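Local coordinates for protein truncated hemoglobin from geobacillus stearothermophilus (Geobacillus stearothermophilus, PDB 2BKM) that binds haem and, as a truncated haemoglobin, probably takes up molecular oxygen at the haem iron for storage or transport, at residues A[74-79]-A[120-125]. Residues are numbered along the deposited sequence; the frame is centred on the assembly and turned at random.
Sequences RHLRFE and MVNTPD. With HEM (protoporphyrin IX containing Fe), chain D.
Met120 lays its bent side chain over one face of the His75 imidazole: SD sits over that face, 3.8 Å from the ring centroid, and CG makes a CH-pi contact almost straight above the centre, 9° off the normal. CG also approaches the porphyrin, 3.9 Å from HEM CHC, so the methionine fills the corner between imidazole and haem. His75 NE2 coordinates the haem iron at 2.0 Å, which marks this as the proximal side of a globin haem pocket. The ring's rotation is further fixed by ND1, hydrogen-bonded to Leu71 O, which would probably make the imidazole a stronger donor to the iron. Two residues on, Asn122 has its CG set between backbone N and carbonyl carbon (chi1 61°), which sends the amide across to the type I turn His75–Phe78. Its ND2 donates to Phe78 O at 2.9 Å, nearly in line with the C=O (165°), and the same Phe78 lays its ring against the haem, CZ 3.4 Å from HEM CAA. Asn122 OD1 receives both Ile80 N and, at 2.7 Å, Thr123 OG1. Replacing this asparagine with a leucine would probably leave Phe78 O, Ile80 N and the Thr123 hydroxyl without these mates, weakening the tie between turn and loop. Thr123 then meets the extended Glu79 chain at about a right angle, OG1 lying 3.6 Å from Glu79 CG. The contact thus ties the end of helix 71-75 to the loop leaving helix 104-120, where Val121 packs on helix 82-98 and Asp125 OD2 accepts a hydrogen bond from Lys83 N of that helix.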
loop_
_atom_site.group_PDB
_atom_site.type_symbol
_atom_site.label_atom_id
_atom_site.label_comp_id
_atom_site.label_asym_id
_atom_site.label_seq_id
_atom_site.Cartn_x
_atom_site.Cartn_y
_atom_site.Cartn_z
ATOM N N ARG A 74 9.816 8.304 -5.974
ATOM C CA ARG A 74 9.129 9.122 -5.014
ATOM C C ARG A 74 9.516 8.745 -3.599
ATOM O O ARG A 74 9.406 9.572 -2.702
ATOM C CB ARG A 74 7.623 8.967 -5.204
ATOM C CG ARG A 74 7.120 9.483 -6.544
ATOM C CD ARG A 74 5.594 9.527 -6.550
ATOM N NE ARG A 74 5.038 9.817 -7.882
ATOM C CZ ARG A 74 4.617 11.016 -8.283
ATOM N NH1 ARG A 74 4.670 12.066 -7.463
ATOM N NH2 ARG A 74 4.108 11.142 -9.501
ATOM N N HIS A 75 9.880 7.482 -3.407
ATOM C CA HIS A 75 10.219 7.000 -2.083
ATOM C C HIS A 75 11.656 7.235 -1.703
ATOM O O HIS A 75 12.001 7.042 -0.543
ATOM C CB HIS A 75 9.834 5.533 -1.932
ATOM C CG HIS A 75 8.357 5.329 -1.742
ATOM N ND1 HIS A 75 7.477 5.354 -2.799
ATOM C CD2 HIS A 75 7.619 5.075 -0.638
ATOM C CE1 HIS A 75 6.250 5.123 -2.354
ATOM N NE2 HIS A 75 6.304 4.984 -1.047
ATOM N N LEU A 76 12.468 7.680 -2.671
ATOM C CA LEU A 76 13.851 8.042 -2.340
ATOM C C LEU A 76 13.923 9.226 -1.383
ATOM O O LEU A 76 14.952 9.457 -0.759
ATOM C CB LEU A 76 14.631 8.371 -3.614
ATOM C CG LEU A 76 14.831 7.148 -4.491
ATOM C CD1 LEU A 76 15.397 7.587 -5.900
ATOM C CD2 LEU A 76 15.638 6.059 -3.868
ATOM N N ARG A 77 12.816 9.959 -1.273
ATOM C CA ARG A 77 12.689 11.066 -0.361
ATOM C C ARG A 77 12.685 10.635 1.121
ATOM O O ARG A 77 12.717 11.455 2.035
ATOM C CB ARG A 77 11.347 11.728 -0.644
ATOM C CG ARG A 77 11.257 13.108 -0.053
ATOM C CD ARG A 77 10.060 13.848 -0.652
ATOM N NE ARG A 77 10.086 13.820 -2.117
ATOM C CZ ARG A 77 9.189 14.413 -2.900
ATOM N NH1 ARG A 77 8.170 15.081 -2.371
ATOM N NH2 ARG A 77 9.313 14.321 -4.221
ATOM N N PHE A 78 12.596 9.321 1.364
ATOM C CA PHE A 78 12.469 8.808 2.720
ATOM C C PHE A 78 13.454 7.674 2.914
ATOM O O PHE A 78 13.859 6.992 1.965
ATOM C CB PHE A 78 11.054 8.238 2.995
ATOM C CG PHE A 78 9.974 9.134 2.540
ATOM C CD1 PHE A 78 9.262 8.863 1.366
ATOM C CD2 PHE A 78 9.691 10.297 3.262
ATOM C CE1 PHE A 78 8.265 9.735 0.941
ATOM C CE2 PHE A 78 8.690 11.160 2.834
ATOM C CZ PHE A 78 7.998 10.870 1.690
ATOM N N GLU A 79 13.823 7.455 4.159
ATOM C CA GLU A 79 14.659 6.304 4.482
ATOM C C GLU A 79 13.757 5.086 4.660
ATOM O O GLU A 79 13.016 4.980 5.664
ATOM C CB GLU A 79 15.415 6.555 5.787
ATOM C CG GLU A 79 16.228 5.362 6.239
ATOM C CD GLU A 79 17.059 5.643 7.462
ATOM O OE1 GLU A 79 18.192 6.134 7.281
ATOM O OE2 GLU A 79 16.558 5.365 8.567
ATOM N N MET A 120 10.861 -0.659 -2.903
ATOM C CA MET A 120 10.938 0.678 -2.307
ATOM C C MET A 120 12.129 0.768 -1.357
ATOM O O MET A 120 12.627 1.866 -1.102
ATOM C CB MET A 120 9.652 1.037 -1.539
ATOM C CG MET A 120 8.376 1.099 -2.355
ATOM S SD MET A 120 8.531 2.209 -3.748
ATOM C CE MET A 120 8.844 1.062 -5.044
ATOM N N VAL A 121 12.530 -0.355 -0.771
ATOM C CA VAL A 121 13.607 -0.335 0.227
ATOM C C VAL A 121 14.834 0.328 -0.368
ATOM O O VAL A 121 15.204 0.036 -1.478
ATOM C CB VAL A 121 13.939 -1.773 0.666
ATOM C CG1 VAL A 121 15.256 -1.865 1.472
ATOM C CG2 VAL A 121 12.802 -2.279 1.501
ATOM N N ASN A 122 15.456 1.229 0.395
ATOM C CA ASN A 122 16.514 2.045 -0.199
ATOM C C ASN A 122 17.619 2.327 0.769
ATOM O O ASN A 122 18.501 3.099 0.432
ATOM C CB ASN A 122 15.901 3.324 -0.777
ATOM C CG ASN A 122 15.217 4.175 0.296
ATOM O OD1 ASN A 122 15.597 4.129 1.469
ATOM N ND2 ASN A 122 14.223 4.979 -0.075
ATOM N N THR A 123 17.616 1.684 1.914
ATOM C CA THR A 123 18.640 1.955 2.900
ATOM C C THR A 123 18.827 0.682 3.709
ATOM O O THR A 123 17.845 0.024 4.059
ATOM C CB THR A 123 18.131 3.023 3.860
ATOM O OG1 THR A 123 17.738 4.218 3.153
ATOM C CG2 THR A 123 19.220 3.406 4.887
ATOM N N PRO A 124 20.071 0.345 4.067
ATOM C CA PRO A 124 20.292 -0.802 4.943
ATOM C C PRO A 124 19.659 -0.611 6.312
ATOM O O PRO A 124 19.519 0.489 6.818
ATOM C CB PRO A 124 21.829 -0.883 5.072
ATOM C CG PRO A 124 22.348 -0.151 3.810
ATOM C CD PRO A 124 21.348 0.956 3.629
ATOM N N ASP A 125 19.283 -1.714 6.943
ATOM C CA ASP A 125 18.747 -1.623 8.300
ATOM C C ASP A 125 19.731 -1.053 9.298
ATOM O O ASP A 125 20.955 -1.238 9.147
ATOM C CB ASP A 125 18.330 -3.018 8.812
ATOM C CG ASP A 125 16.861 -3.341 8.563
ATOM O OD1 ASP A 125 16.566 -4.555 8.440
ATOM O OD2 ASP A 125 16.045 -2.415 8.560
HETATM C CHA HEM D . 4.000 7.931 -0.479
HETATM C CHB HEM D . 6.349 5.545 2.979
HETATM C CHC HEM D . 5.740 1.466 0.433
HETATM C CHD HEM D . 2.569 3.716 -2.381
HETATM C C1A HEM D . 4.646 7.594 0.676
HETATM C C2A HEM D . 5.026 8.560 1.684
HETATM C C3A HEM D . 5.676 7.897 2.639
HETATM C C4A HEM D . 5.729 6.510 2.258
HETATM C CMA HEM D . 6.258 8.500 3.931
HETATM C CAA HEM D . 4.699 10.062 1.651
HETATM C CBA HEM D . 3.212 10.252 1.887
HETATM C CGA HEM D . 2.714 11.639 1.530
HETATM O O1A HEM D . 3.525 12.568 1.202
HETATM O O2A HEM D . 1.472 11.836 1.532
HETATM C C1B HEM D . 6.422 4.251 2.554
HETATM C C2B HEM D . 7.174 3.200 3.210
HETATM C C3B HEM D . 7.025 2.096 2.487
HETATM C C4B HEM D . 6.169 2.359 1.354
HETATM C CMB HEM D . 7.969 3.335 4.526
HETATM C CAB HEM D . 7.638 0.745 2.819
HETATM C CBB HEM D . 8.011 -0.129 1.876
HETATM C C1C HEM D . 4.754 1.692 -0.503
HETATM C C2C HEM D . 4.080 0.681 -1.281
HETATM C C3C HEM D . 3.215 1.351 -2.052
HETATM C C4C HEM D . 3.315 2.760 -1.768
HETATM C CMC HEM D . 4.323 -0.857 -1.224
HETATM C CAC HEM D . 2.185 0.808 -3.056
HETATM C CBC HEM D . 2.085 -0.454 -3.447
HETATM C C1D HEM D . 2.700 5.048 -2.148
HETATM C C2D HEM D . 2.027 6.061 -2.922
HETATM C C3D HEM D . 2.484 7.350 -2.342
HETATM C C4D HEM D . 3.419 7.007 -1.299
HETATM C CMD HEM D . 1.026 5.839 -4.065
HETATM C CAD HEM D . 2.067 8.737 -2.791
HETATM C CBD HEM D . 3.130 9.302 -3.741
HETATM C CGD HEM D . 2.730 10.731 -4.025
HETATM O O1D HEM D . 2.998 11.648 -3.181
HETATM O O2D HEM D . 2.072 10.918 -5.084
HETATM N NA HEM D . 5.100 6.352 1.066
HETATM N NB HEM D . 5.839 3.689 1.436
HETATM N NC HEM D . 4.252 2.936 -0.802
HETATM N ND HEM D . 3.504 5.647 -1.197
HETATM FE FE HEM D . 4.687 4.659 0.109
#